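Local coordinates for tyrosine-protein phosphatase YwqE (Bacillus subtilis, PDB 3QY7) that removes phosphate from phosphotyrosine residues of bacterial proteins as a metal-dependent phosphatase of the PHP-like TIM-barrel class, with manganese as its cofactor, at residues M12-G17 with T40-N45; H7-M12 with A53-A58; P77-R82 with R94-L99; M1-C6 with V191-H196; I81-E86 with I105-P110. All blocks are in the same frame, centred on the assembly; numbering follows the deposited sequence. Where two conformers were deposited one is given.

Interaction 1 (M12-G17 with T40-N45). With MG (magnesium ion), chain D.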
# COMPACT_ATOMS: atom_id res chain seq x y z
N MET A 12 3.00 15.78 6.39
CA MET A 12 3.07 15.60 4.97
C MET A 12 1.74 15.47 4.32
O MET A 12 1.52 15.83 3.22
CB MET A 12 3.87 14.35 4.62
CG MET A 12 5.25 14.41 5.01
SD MET A 12 6.35 13.81 3.75
CE MET A 12 7.77 14.57 4.23
N ASP A 13 0.85 14.90 5.09
CA ASP A 13 -0.39 14.43 4.62
C ASP A 13 -1.44 14.30 5.73
O ASP A 13 -1.40 14.94 6.71
CB ASP A 13 -0.34 13.29 3.59
CG ASP A 13 0.12 11.97 4.18
OD1 ASP A 13 0.24 11.92 5.36
OD2 ASP A 13 0.31 11.08 3.40
N ASP A 14 -2.42 13.47 5.47
CA ASP A 14 -3.43 13.23 6.46
C ASP A 14 -3.06 12.20 7.54
O ASP A 14 -3.81 11.91 8.38
CB ASP A 14 -4.73 12.85 5.78
CG ASP A 14 -4.53 11.80 4.78
OD1 ASP A 14 -5.53 11.27 4.37
OD2 ASP A 14 -3.38 11.49 4.37
N GLY A 15 -1.84 11.71 7.50
CA GLY A 15 -1.40 10.79 8.51
C GLY A 15 -0.72 11.57 9.65
O GLY A 15 -1.35 12.51 10.12
N ALA A 16 0.44 11.19 10.16
CA ALA A 16 0.87 11.75 11.42
C ALA A 16 0.95 13.28 11.37
O ALA A 16 1.41 13.84 10.47
CB ALA A 16 2.25 11.24 11.72
N GLY A 17 0.40 13.90 12.40
CA GLY A 17 0.42 15.33 12.52
C GLY A 17 1.75 15.94 12.84
O GLY A 17 2.13 16.94 12.34
N THR A 40 4.68 6.02 2.77
CA THR A 40 4.07 6.35 1.48
C THR A 40 3.19 7.59 1.60
O THR A 40 1.96 7.50 1.40
CB THR A 40 3.23 5.19 0.94
OG1 THR A 40 2.24 4.83 1.91
CG2 THR A 40 4.10 3.98 0.67
N PRO A 41 3.81 8.75 1.92
CA PRO A 41 3.03 9.99 1.96
C PRO A 41 2.40 10.25 0.59
O PRO A 41 2.98 9.87 -0.43
CB PRO A 41 4.07 11.06 2.28
CG PRO A 41 5.37 10.50 1.81
CD PRO A 41 5.26 9.01 2.07
N HIS A 42 1.24 10.90 0.57
CA HIS A 42 0.66 11.28 -0.70
C HIS A 42 1.64 12.19 -1.41
O HIS A 42 2.26 12.96 -0.81
CB HIS A 42 -0.74 11.96 -0.55
CG HIS A 42 -1.80 11.07 0.01
ND1 HIS A 42 -2.59 10.26 -0.76
CD2 HIS A 42 -2.20 10.88 1.28
CE1 HIS A 42 -3.40 9.57 0.01
NE2 HIS A 42 -3.18 9.93 1.26
N HIS A 43 1.77 12.07 -2.72
CA HIS A 43 2.75 12.91 -3.43
C HIS A 43 2.31 14.38 -3.48
O HIS A 43 3.14 15.28 -3.54
CB HIS A 43 3.08 12.35 -4.82
CG HIS A 43 2.01 12.59 -5.83
ND1 HIS A 43 2.21 13.37 -6.95
CD2 HIS A 43 0.73 12.15 -5.90
CE1 HIS A 43 1.10 13.40 -7.67
NE2 HIS A 43 0.18 12.68 -7.05
N ASN A 44 1.01 14.59 -3.37
CA ASN A 44 0.38 15.90 -3.23
C ASN A 44 -0.42 15.95 -1.96
O ASN A 44 -1.08 15.05 -1.64
CB ASN A 44 -0.68 16.08 -4.30
CG ASN A 44 -0.13 16.35 -5.61
OD1 ASN A 44 0.82 17.06 -5.73
ND2 ASN A 44 -0.72 15.80 -6.61
N ASN A 45 -0.37 17.06 -1.27
CA ASN A 45 -1.18 17.27 -0.12
C ASN A 45 -1.70 18.71 -0.19
O ASN A 45 -1.11 19.64 0.31
CB ASN A 45 -0.39 16.97 1.14
CG ASN A 45 -0.67 17.88 2.28
OD1 ASN A 45 -1.71 17.88 2.80
ND2 ASN A 45 0.31 18.56 2.71
MG MG D . -4.44 9.41 3.48
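Asp13 and Asn45 bring the two backbones closest, with their CA atoms 5.6 Å apart. Residues 12-17 form a loop before helix 19-31. Residues 40-45 leave the end of strand 36-38 and run into the short strand 44-45. The main bond across the contact joins a side chain to the backbone. Asp13 OD2 accepts from His42 N at 3.0 Å, on the anti side of the carboxylate. The other oxygen, OD1, accepts from Gly15 N within its own loop, which makes an Asx turn. This bond arrives from above the carboxylate plane. With CG between the backbone N and the carbonyl carbon (chi1 70°), the Asp13 carboxylate reaches both amides. Asp13 OD2 also hydrogen-bonds His7 ND1, and His7 is an iron ligand. In one conformer, both oxygens of Asp14 bind magnesium, OD1 at 2.3 Å and OD2 at 2.5 Å. His42 and His196 complete the protein ligands. On the apolar side, Met12 SD rests 3.9 Å from Pro41 CB, the two side chains running alongside each other. Asp13 is thus second-shell to the iron, through His7. It also ties together the loops carrying Asp14 and His42, and its charge probably makes His7 a stronger iron donor.

Interaction 2 (H7-M12 with A53-A58). With FE (Fe (III) ion), chain C.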
# COMPACT_ATOMS: atom_id res chain seq x y z
N HIS A 7 1.19 6.05 6.46
CA HIS A 7 1.30 7.49 6.50
C HIS A 7 1.87 7.92 7.84
O HIS A 7 1.26 8.68 8.61
CB HIS A 7 -0.07 8.10 6.17
CG HIS A 7 -0.55 7.69 4.82
ND1 HIS A 7 -0.36 8.47 3.70
CD2 HIS A 7 -1.16 6.56 4.39
CE1 HIS A 7 -0.87 7.85 2.64
NE2 HIS A 7 -1.35 6.68 3.03
N ILE A 8 3.07 7.40 8.11
CA ILE A 8 3.78 7.63 9.37
C ILE A 8 4.63 8.92 9.37
O ILE A 8 4.92 9.45 10.44
CB ILE A 8 4.63 6.39 9.78
CG1 ILE A 8 5.04 6.48 11.26
CG2 ILE A 8 5.85 6.25 8.87
CD1 ILE A 8 5.61 5.16 11.78
N LEU A 9 5.01 9.41 8.20
CA LEU A 9 5.80 10.65 8.15
C LEU A 9 4.94 11.84 8.58
O LEU A 9 3.79 11.97 8.16
CB LEU A 9 6.39 10.89 6.76
CG LEU A 9 7.42 9.85 6.31
CD1 LEU A 9 7.94 10.13 4.91
CD2 LEU A 9 8.59 9.69 7.32
N PRO A 10 5.50 12.69 9.44
CA PRO A 10 4.74 13.80 10.02
C PRO A 10 4.64 15.01 9.10
O PRO A 10 5.58 15.28 8.33
CB PRO A 10 5.57 14.17 11.24
CG PRO A 10 6.99 13.91 10.80
CD PRO A 10 6.88 12.65 9.97
N ALA A 11 3.51 15.71 9.19
CA ALA A 11 3.27 16.97 8.49
C ALA A 11 3.49 16.86 6.99
O ALA A 11 4.11 17.73 6.37
CB ALA A 11 4.15 18.08 9.09
N MET A 12 3.00 15.78 6.39
CA MET A 12 3.07 15.60 4.97
C MET A 12 1.74 15.47 4.32
O MET A 12 1.52 15.83 3.22
CB MET A 12 3.87 14.35 4.62
CG MET A 12 5.25 14.41 5.01
SD MET A 12 6.35 13.81 3.75
CE MET A 12 7.77 14.57 4.23
N ALA A 53 12.99 14.38 -2.54
CA ALA A 53 14.01 14.80 -1.57
C ALA A 53 13.45 15.00 -0.17
O ALA A 53 14.07 14.59 0.81
CB ALA A 53 14.73 16.09 -2.05
N ALA A 54 12.28 15.64 -0.07
CA ALA A 54 11.65 15.91 1.22
C ALA A 54 11.19 14.63 1.90
O ALA A 54 11.27 14.51 3.12
CB ALA A 54 10.47 16.87 1.04
N VAL A 55 10.69 13.68 1.11
CA VAL A 55 10.29 12.38 1.65
C VAL A 55 11.50 11.62 2.22
O VAL A 55 11.43 11.07 3.31
CB VAL A 55 9.54 11.52 0.62
CG1 VAL A 55 9.22 10.12 1.20
CG2 VAL A 55 8.25 12.20 0.20
N ARG A 56 12.60 11.61 1.47
CA ARG A 56 13.82 10.93 1.92
C ARG A 56 14.33 11.57 3.19
O ARG A 56 14.70 10.87 4.15
CB ARG A 56 14.90 10.98 0.85
CG ARG A 56 14.54 10.26 -0.40
CD ARG A 56 15.73 10.28 -1.32
NE ARG A 56 15.41 9.79 -2.66
CZ ARG A 56 15.27 8.51 -3.00
NH1 ARG A 56 15.01 8.20 -4.26
NH2 ARG A 56 15.38 7.54 -2.08
N GLU A 57 14.37 12.91 3.19
CA GLU A 57 14.75 13.67 4.39
C GLU A 57 13.89 13.32 5.60
O GLU A 57 14.41 13.03 6.68
CB GLU A 57 14.67 15.18 4.12
CG GLU A 57 15.17 16.01 5.32
CD GLU A 57 14.76 17.48 5.32
OE1 GLU A 57 14.15 17.96 4.33
OE2 GLU A 57 15.07 18.18 6.33
N ALA A 58 12.57 13.32 5.41
CA ALA A 58 11.63 13.04 6.50
C ALA A 58 11.81 11.63 7.04
O ALA A 58 11.76 11.40 8.26
CB ALA A 58 10.20 13.25 6.04
FE FE C . -2.88 5.70 1.93
O HOH W 1 -4.46 5.11 1.11
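Leu9 and Met12 reach from the loop 7-12 to helix 52-68, and the contact is van der Waals packing. No hydrogen bond crosses it. The nearest backbone approach is between Leu9 and Ala58, whose CA atoms are 6.5 Å apart.

The branched side chains meet first. Leu9 CD1 touches two residues one helical turn apart. It lies 3.9 Å from Val55 CG1 and 4.0 Å from Ala58 CB. The Leu9 and Val55 side chains cross at about a right angle. The other methyl, Leu9 CD2, sits against the helix backbone, 3.7 Å from Ala58 O. Leu9 has CG beside its backbone N and an extended chi2 of 179°, which sends the two methyls to these different targets.

Met12 makes the second group of contacts through its terminal methyl. CE lies against Ala58 CB, though so closely that the exact placement of the methyl is doubtful. The same methyl lies 3.7 Å from Ala54 O. The sulfur keeps a looser distance of 4.3 Å from Val55 CG2. The small side chain of Ala58 is therefore met by both Leu9 and Met12.

The metal contact lies at the other end of the loop. His7 NE2 binds iron at 2.1 Å, together with His5, Glu80 and Asp194. The His7 ring also stacks on that of His42. His7 is the second histidine of the His-x-His pair after the first strand, as in PHP-type phosphatases, and further along the loop packs on helix 52-68.

Interaction 3 (P77-R82 with R94-L99). With FE (Fe (III) ion), chain C; FE (Fe (III) ion), chain B.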
# COMPACT_ATOMS: atom_id res chain seq x y z
N PRO A 77 11.82 5.07 2.11
CA PRO A 77 11.07 6.07 1.37
C PRO A 77 10.13 5.47 0.30
O PRO A 77 10.42 4.40 -0.25
CB PRO A 77 12.17 6.91 0.72
CG PRO A 77 13.25 5.92 0.46
CD PRO A 77 13.23 5.00 1.66
N GLY A 78 9.03 6.19 0.03
CA GLY A 78 8.05 5.83 -0.98
C GLY A 78 7.03 6.95 -1.07
O GLY A 78 7.19 7.99 -0.45
N GLN A 79 5.98 6.71 -1.85
CA GLN A 79 4.87 7.66 -1.99
C GLN A 79 3.61 6.90 -2.33
O GLN A 79 3.65 5.83 -2.96
CB GLN A 79 5.13 8.64 -3.16
CG GLN A 79 5.97 9.84 -2.80
CD GLN A 79 6.22 10.73 -4.01
OE1 GLN A 79 6.26 10.26 -5.15
NE2 GLN A 79 6.40 12.02 -3.76
N GLU A 80 2.46 7.45 -1.93
CA GLU A 80 1.19 7.00 -2.48
C GLU A 80 0.84 8.02 -3.57
O GLU A 80 0.70 9.22 -3.29
CB GLU A 80 0.09 6.96 -1.41
CG GLU A 80 -1.27 6.49 -2.02
CD GLU A 80 -2.40 6.40 -1.01
OE1 GLU A 80 -2.18 6.70 0.16
OE2 GLU A 80 -3.50 6.00 -1.41
N ILE A 81 0.75 7.54 -4.80
CA ILE A 81 0.60 8.44 -5.96
C ILE A 81 -0.81 8.32 -6.55
O ILE A 81 -1.15 7.35 -7.20
CB ILE A 81 1.65 8.10 -7.04
CG1 ILE A 81 3.06 8.13 -6.42
CG2 ILE A 81 1.51 9.06 -8.25
CD1 ILE A 81 4.15 7.53 -7.31
N ARG A 82 -1.63 9.34 -6.31
CA ARG A 82 -2.92 9.43 -6.98
C ARG A 82 -2.65 9.50 -8.47
O ARG A 82 -1.91 10.37 -8.94
CB ARG A 82 -3.67 10.67 -6.52
CG ARG A 82 -4.98 10.94 -7.28
CD ARG A 82 -6.07 9.93 -6.88
NE ARG A 82 -6.41 10.03 -5.46
CZ ARG A 82 -7.24 10.93 -4.95
NH1 ARG A 82 -7.84 11.83 -5.74
NH2 ARG A 82 -7.49 10.93 -3.64
N ARG A 94 12.51 11.37 -12.09
CA ARG A 94 12.71 11.16 -10.65
C ARG A 94 11.99 12.22 -9.79
O ARG A 94 12.48 12.64 -8.75
CB ARG A 94 14.21 11.03 -10.32
CG ARG A 94 14.83 9.78 -10.97
CD ARG A 94 16.30 9.57 -10.59
NE ARG A 94 17.15 10.63 -11.12
CZ ARG A 94 17.85 11.48 -10.38
NH1 ARG A 94 17.82 11.40 -9.05
NH2 ARG A 94 18.60 12.41 -10.96
N GLN A 95 10.81 12.62 -10.26
CA GLN A 95 9.98 13.57 -9.54
C GLN A 95 8.88 12.82 -8.77
O GLN A 95 8.05 13.44 -8.11
CB GLN A 95 9.39 14.61 -10.50
CG GLN A 95 10.39 15.72 -10.90
CD GLN A 95 10.11 16.31 -12.28
OE1 GLN A 95 8.96 16.37 -12.74
NE2 GLN A 95 11.17 16.73 -12.96
N LEU A 96 8.90 11.50 -8.87
CA LEU A 96 8.07 10.61 -8.05
C LEU A 96 8.96 9.53 -7.48
O LEU A 96 10.01 9.21 -8.04
CB LEU A 96 6.96 9.97 -8.88
CG LEU A 96 5.86 10.84 -9.48
CD1 LEU A 96 5.04 9.99 -10.43
CD2 LEU A 96 4.99 11.45 -8.39
N LEU A 97 8.52 8.95 -6.37
CA LEU A 97 9.21 7.83 -5.74
C LEU A 97 8.44 6.54 -5.96
O LEU A 97 7.21 6.51 -5.83
CB LEU A 97 9.33 8.06 -4.22
CG LEU A 97 10.28 9.12 -3.67
CD1 LEU A 97 10.12 9.24 -2.19
CD2 LEU A 97 11.74 8.75 -4.01
N SER A 98 9.16 5.48 -6.30
CA SER A 98 8.59 4.15 -6.21
C SER A 98 8.82 3.65 -4.78
O SER A 98 9.46 4.34 -3.98
CB SER A 98 9.20 3.21 -7.24
OG SER A 98 10.61 3.15 -7.07
N LEU A 99 8.25 2.50 -4.46
CA LEU A 99 8.32 1.98 -3.09
C LEU A 99 9.74 1.52 -2.81
O LEU A 99 10.23 0.62 -3.46
CB LEU A 99 7.30 0.83 -2.91
CG LEU A 99 5.81 1.20 -3.10
CD1 LEU A 99 4.96 -0.03 -3.08
CD2 LEU A 99 5.35 2.20 -2.01
FE FE C . -2.88 5.70 1.93
FE FE B . -5.38 6.03 -0.48
O HOH W 2 5.25 4.53 -4.90
O HOH W 3 -7.32 6.35 0.58
O HOH W 1 -4.46 5.11 1.11
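Gln79 reaches across to Leu97, and its side chain crosses that of Leu97 at about a right angle. Its CB lies 4.0 Å from Leu97 O. CG comes next and passes 4.1 Å from Leu97 CB. The chain runs straight on from there (chi2 178°) and brings CD close to the backbone of residues 96-97. At the tip, OE1 accepts from Leu97 N at 2.9 Å. The bond is nearly linear at the hydrogen (169°), but the donor sits above the plane of the amide carbonyl. OE1 also lies beside Leu96 CA. The other tip atom, NE2, makes a weak hydrogen bond to Asn50 O.

A water adds a second link, donating to both Gln79 O and Leu97 O. Packing contacts flank these bonds. Leu97 CD1 lies 3.6 Å from Gly78 O and also touches Pro77 CB. Ile81 CD1 packs 4.0 Å from Leu96 CB.

Glu80 points away from residues 94-99, and its two oxygens bridge the two iron ions. Gln79 N is buried here without a partner. The amide and the water thus satisfy both backbone polar atoms of Leu97 and anchor the loop 94-99 beside the strand that carries the bridging carboxylate.

Interaction 4 (M1-C6 with V191-H196). With FE (Fe (III) ion), chain C; MG (magnesium ion), chain D.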
# COMPACT_ATOMS: atom_id res chain seq x y z
N MET A 1 8.09 -8.36 9.84
CA MET A 1 7.20 -8.06 8.68
C MET A 1 7.43 -6.66 8.14
O MET A 1 7.87 -5.78 8.87
CB MET A 1 5.74 -8.21 9.09
CG MET A 1 5.36 -9.62 9.42
SD MET A 1 3.57 -9.72 9.59
CE MET A 1 3.36 -8.74 11.05
N ILE A 2 7.06 -6.47 6.88
CA ILE A 2 7.23 -5.21 6.16
C ILE A 2 5.86 -4.65 5.83
O ILE A 2 5.02 -5.37 5.29
CB ILE A 2 8.01 -5.46 4.87
CG1 ILE A 2 9.41 -5.99 5.20
CG2 ILE A 2 8.10 -4.19 4.01
CD1 ILE A 2 10.03 -6.69 4.04
N ASP A 3 5.65 -3.38 6.14
CA ASP A 3 4.40 -2.67 5.83
C ASP A 3 4.68 -1.76 4.66
O ASP A 3 5.53 -0.88 4.76
CB ASP A 3 3.96 -1.87 7.07
CG ASP A 3 2.57 -1.28 6.94
OD1 ASP A 3 1.73 -1.88 6.24
OD2 ASP A 3 2.33 -0.21 7.56
N ILE A 4 3.99 -1.98 3.53
CA ILE A 4 4.34 -1.28 2.29
C ILE A 4 3.55 -0.00 2.00
O ILE A 4 3.76 0.63 0.96
CB ILE A 4 4.29 -2.21 1.04
CG1 ILE A 4 2.86 -2.65 0.70
CG2 ILE A 4 5.20 -3.40 1.25
CD1 ILE A 4 2.69 -2.97 -0.80
N HIS A 5 2.61 0.34 2.88
CA HIS A 5 1.74 1.52 2.69
C HIS A 5 1.41 2.07 4.07
O HIS A 5 0.76 1.40 4.87
CB HIS A 5 0.48 1.07 1.92
CG HIS A 5 -0.51 2.17 1.62
ND1 HIS A 5 -1.49 2.00 0.67
CD2 HIS A 5 -0.64 3.43 2.08
CE1 HIS A 5 -2.23 3.10 0.59
NE2 HIS A 5 -1.72 3.99 1.43
N CYS A 6 1.88 3.28 4.37
CA CYS A 6 1.76 3.82 5.73
C CYS A 6 2.02 5.31 5.73
O CYS A 6 2.95 5.80 5.08
CB CYS A 6 2.77 3.11 6.64
SG CYS A 6 2.46 3.39 8.39
N VAL A 191 -0.81 -7.19 1.85
CA VAL A 191 -1.68 -6.62 2.87
C VAL A 191 -0.86 -5.55 3.58
O VAL A 191 0.32 -5.78 3.91
CB VAL A 191 -2.15 -7.69 3.89
CG1 VAL A 191 -3.21 -7.10 4.80
CG2 VAL A 191 -2.65 -8.95 3.18
N ALA A 192 -1.44 -4.37 3.77
CA ALA A 192 -0.71 -3.28 4.39
C ALA A 192 -1.64 -2.41 5.21
O ALA A 192 -2.85 -2.40 5.00
CB ALA A 192 0.05 -2.44 3.32
N SER A 193 -1.05 -1.65 6.14
CA SER A 193 -1.83 -0.88 7.11
C SER A 193 -2.58 0.31 6.55
O SER A 193 -3.72 0.56 6.96
CB SER A 193 -0.94 -0.38 8.26
OG SER A 193 -0.07 0.66 7.82
N ASP A 194 -1.90 1.09 5.70
CA ASP A 194 -2.41 2.39 5.33
C ASP A 194 -2.70 3.19 6.62
O ASP A 194 -3.66 3.96 6.70
CB ASP A 194 -3.68 2.22 4.48
CG ASP A 194 -4.00 3.43 3.67
OD1 ASP A 194 -3.29 4.47 3.74
OD2 ASP A 194 -5.00 3.34 2.91
N ALA A 195 -1.89 2.98 7.65
CA ALA A 195 -2.09 3.67 8.93
C ALA A 195 -1.96 5.18 8.82
O ALA A 195 -1.06 5.70 8.15
CB ALA A 195 -1.11 3.14 10.00
N HIS A 196 -2.85 5.91 9.50
CA HIS A 196 -2.75 7.38 9.57
C HIS A 196 -2.58 7.90 10.99
O HIS A 196 -2.11 9.01 11.17
CB HIS A 196 -4.00 8.06 8.97
CG HIS A 196 -4.04 8.08 7.48
ND1 HIS A 196 -4.01 6.93 6.72
CD2 HIS A 196 -4.19 9.10 6.61
CE1 HIS A 196 -4.10 7.24 5.44
NE2 HIS A 196 -4.21 8.55 5.34
FE FE C . -2.88 5.70 1.93
MG MG D . -4.44 9.41 3.48
O HOH W 4 2.81 -4.62 3.62
O HOH W 1 -4.46 5.11 1.11
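Asp3 grips Ser193 with both carboxylate oxygens. Ser193 OG donates to Asp3 OD2 at 2.6 Å, and Ser193 N donates to Asp3 OD1 at 2.8 Å. Each oxygen uses its syn lone pair. The contact joins the first strand of the TIM-barrel-like fold, 2-3, to strand 190-192 near the C-terminal ends of both. Asp3 CG stands opposite the backbone N (chi1 -171°), which carries the carboxylate across to the serine. Ser193 OG in turn accepts from Ala195 N, an ST turn that shapes the metal-binding loop.

Asp194 N donates to His5 O, but the donor lies above the carbonyl plane. A water accepts from Ile4 N and donates to Ile2 O and Val191 O, so it bridges the two strands.

His5 NE2 and Asp194 OD1 are both ligands of one iron ion. The two side chains lie side by side and point the same way. Asp194 CB sits over one face of the His5 ring, a CH-pi contact 4.0 Å from the centroid. The far ring nitrogen, His5 ND1, bonds Gln161 OE1, which, with the iron at NE2, holds the ring in its rotation.

Packing is built on small residues. Ala192 CB meets Ile4 CG1 and His5 CB, and Ala195 CB meets Cys6 SG. At the end of the loop His196 ND1 donates to Asp194 O, while His196 NE2 binds magnesium at 2.1 Å.

Interaction 5 (I81-E86 with I105-P110). With FE (Fe (III) ion), chain B.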
# COMPACT_ATOMS: atom_id res chain seq x y z
N ILE A 81 0.75 7.54 -4.80
CA ILE A 81 0.60 8.44 -5.96
C ILE A 81 -0.81 8.32 -6.55
O ILE A 81 -1.15 7.35 -7.20
CB ILE A 81 1.65 8.10 -7.04
CG1 ILE A 81 3.06 8.13 -6.42
CG2 ILE A 81 1.51 9.06 -8.25
CD1 ILE A 81 4.15 7.53 -7.31
N ARG A 82 -1.63 9.34 -6.31
CA ARG A 82 -2.92 9.43 -6.98
C ARG A 82 -2.65 9.50 -8.47
O ARG A 82 -1.91 10.37 -8.94
CB ARG A 82 -3.67 10.67 -6.52
CG ARG A 82 -4.98 10.94 -7.28
CD ARG A 82 -6.07 9.93 -6.88
NE ARG A 82 -6.41 10.03 -5.46
CZ ARG A 82 -7.24 10.93 -4.95
NH1 ARG A 82 -7.84 11.83 -5.74
NH2 ARG A 82 -7.49 10.93 -3.64
N ILE A 83 -3.28 8.59 -9.22
CA ILE A 83 -3.03 8.45 -10.65
C ILE A 83 -3.22 9.78 -11.37
O ILE A 83 -4.10 10.56 -11.03
CB ILE A 83 -3.93 7.33 -11.26
CG1 ILE A 83 -3.45 6.92 -12.66
CG2 ILE A 83 -5.42 7.71 -11.20
CD1 ILE A 83 -4.10 5.63 -13.17
N TYR A 84 -2.34 10.04 -12.33
CA TYR A 84 -2.50 11.17 -13.25
C TYR A 84 -1.77 10.82 -14.54
O TYR A 84 -1.04 9.84 -14.58
CB TYR A 84 -2.04 12.51 -12.64
CG TYR A 84 -0.57 12.62 -12.30
CD1 TYR A 84 -0.07 12.08 -11.12
CD2 TYR A 84 0.31 13.29 -13.15
CE1 TYR A 84 1.27 12.20 -10.80
CE2 TYR A 84 1.66 13.41 -12.84
CZ TYR A 84 2.14 12.85 -11.65
OH TYR A 84 3.48 12.97 -11.33
N GLY A 85 -2.02 11.60 -15.59
CA GLY A 85 -1.58 11.20 -16.93
C GLY A 85 -0.08 11.09 -17.12
O GLY A 85 0.38 10.29 -17.94
N GLU A 86 0.68 11.87 -16.36
CA GLU A 86 2.12 12.03 -16.58
C GLU A 86 2.98 11.24 -15.60
O GLU A 86 4.16 11.57 -15.40
CB GLU A 86 2.50 13.52 -16.53
CG GLU A 86 1.85 14.41 -17.60
CD GLU A 86 0.38 14.72 -17.33
OE1 GLU A 86 -0.02 14.77 -16.15
OE2 GLU A 86 -0.37 14.92 -18.31
N ILE A 105 5.46 0.50 -7.74
CA ILE A 105 5.02 1.87 -7.56
C ILE A 105 3.57 1.84 -7.09
O ILE A 105 2.77 1.08 -7.64
CB ILE A 105 5.20 2.72 -8.88
CG1 ILE A 105 4.69 4.15 -8.70
CG2 ILE A 105 4.63 2.01 -10.10
CD1 ILE A 105 4.97 5.05 -9.91
N LEU A 106 3.28 2.63 -6.06
CA LEU A 106 1.94 2.62 -5.43
C LEU A 106 1.06 3.68 -6.05
O LEU A 106 1.28 4.87 -5.86
CB LEU A 106 2.08 2.82 -3.91
CG LEU A 106 0.78 2.68 -3.09
CD1 LEU A 106 0.22 1.28 -3.18
CD2 LEU A 106 1.03 3.09 -1.65
N ILE A 107 0.08 3.21 -6.83
CA ILE A 107 -0.82 4.07 -7.59
C ILE A 107 -2.21 3.94 -7.00
O ILE A 107 -2.73 2.82 -6.86
CB ILE A 107 -0.83 3.63 -9.07
CG1 ILE A 107 0.57 3.70 -9.69
CG2 ILE A 107 -1.84 4.47 -9.90
CD1 ILE A 107 1.18 5.07 -9.73
N GLU A 108 -2.81 5.08 -6.68
CA GLU A 108 -4.14 5.14 -6.08
C GLU A 108 -5.11 5.75 -7.07
O GLU A 108 -4.84 6.82 -7.61
CB GLU A 108 -4.10 6.01 -4.83
CG GLU A 108 -5.41 6.04 -4.04
CD GLU A 108 -5.56 7.30 -3.21
OE1 GLU A 108 -6.10 7.21 -2.08
OE2 GLU A 108 -5.14 8.38 -3.65
N PHE A 109 -6.23 5.06 -7.30
CA PHE A 109 -7.35 5.59 -8.09
C PHE A 109 -8.17 6.56 -7.23
O PHE A 109 -8.30 6.37 -6.03
CB PHE A 109 -8.28 4.45 -8.56
CG PHE A 109 -7.61 3.42 -9.44
CD1 PHE A 109 -6.61 3.78 -10.35
CD2 PHE A 109 -8.01 2.09 -9.38
CE1 PHE A 109 -6.02 2.83 -11.17
CE2 PHE A 109 -7.44 1.12 -10.21
CZ PHE A 109 -6.42 1.49 -11.12
N PRO A 110 -8.77 7.59 -7.85
CA PRO A 110 -9.78 8.34 -7.13
C PRO A 110 -10.86 7.39 -6.61
O PRO A 110 -11.12 6.36 -7.21
CB PRO A 110 -10.36 9.25 -8.22
CG PRO A 110 -10.02 8.61 -9.50
CD PRO A 110 -8.68 7.98 -9.26
FE FE B . -5.38 6.03 -0.48
O HOH W 5 -6.98 9.66 -1.27
O HOH W 3 -7.32 6.35 0.58
O HOH W 1 -4.46 5.11 1.11
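Glu108 is held through both carboxylate oxygens. OE2 receives Arg82 NE at 2.8 Å in a salt bridge that is almost straight at the hydrogen (173°). OE1 binds iron at 2.1 Å and also accepts from a water, which in turn accepts from Arg82 NH2. Glu108 OE2 lies in the guanidinium plane, at its edge, while NE comes from above the carboxylate plane. The Arg82 chain bends at chi2 (73°) and again at chi3, which turns the guanidinium toward the Glu108 carboxylate. Pro110 CA lies over one face of that group. Arg82 thus positions the carboxylate as a second-shell partner of the iron.

The backbones pair as parallel strands. Ile81 N donates to Leu106 O, Glu108 N to Ile81 O and Ile83 N to Glu108 O, all at 2.9 Å. Ile107 CA and Arg82 CA add CA-H...O contacts to Ile81 O and Glu108 O.

Arg82 and Glu108 share one face of the sheet, and Ile81 and Ile107 the other. Ile81 CD1 also packs 3.7 Å from Ile105 CD1. Past the strand end, Ile83 CB rests 3.8 Å from Ile107 CG2, and Ile83 CD1 meets the edge of the Phe109 ring at CE1.

The strands belong to a beta-alpha-beta unit made of strand 80-82, helix 87-92 and strand 104-108. Helix 118-127 covers Ile83, Ile107 and Phe109, helix 87-92 touches Ile105, and strand 131-135 continues the sheet beyond residues 104-108.

In the fold
From the N terminus, interaction 4 closes the longest loop, joining the first strand to strand 190-192. The other four contacts fall within it. Interaction 2 ties the loop after the first strand to helix 52-68. Interaction 1 lies within that span, joins 12-17 to 40-45 and shares Met12 with it. Interactions 3 and 5 follow later in the chain. Both start from strand 80-82 and share Ile81 and Arg82; interaction 3 reaches the loop 94-99, and interaction 5 goes on to strand 104-108. Interactions 2, 3 and 4 meet at one iron, interactions 3 and 5 at the other, and interactions 1 and 4 at magnesium.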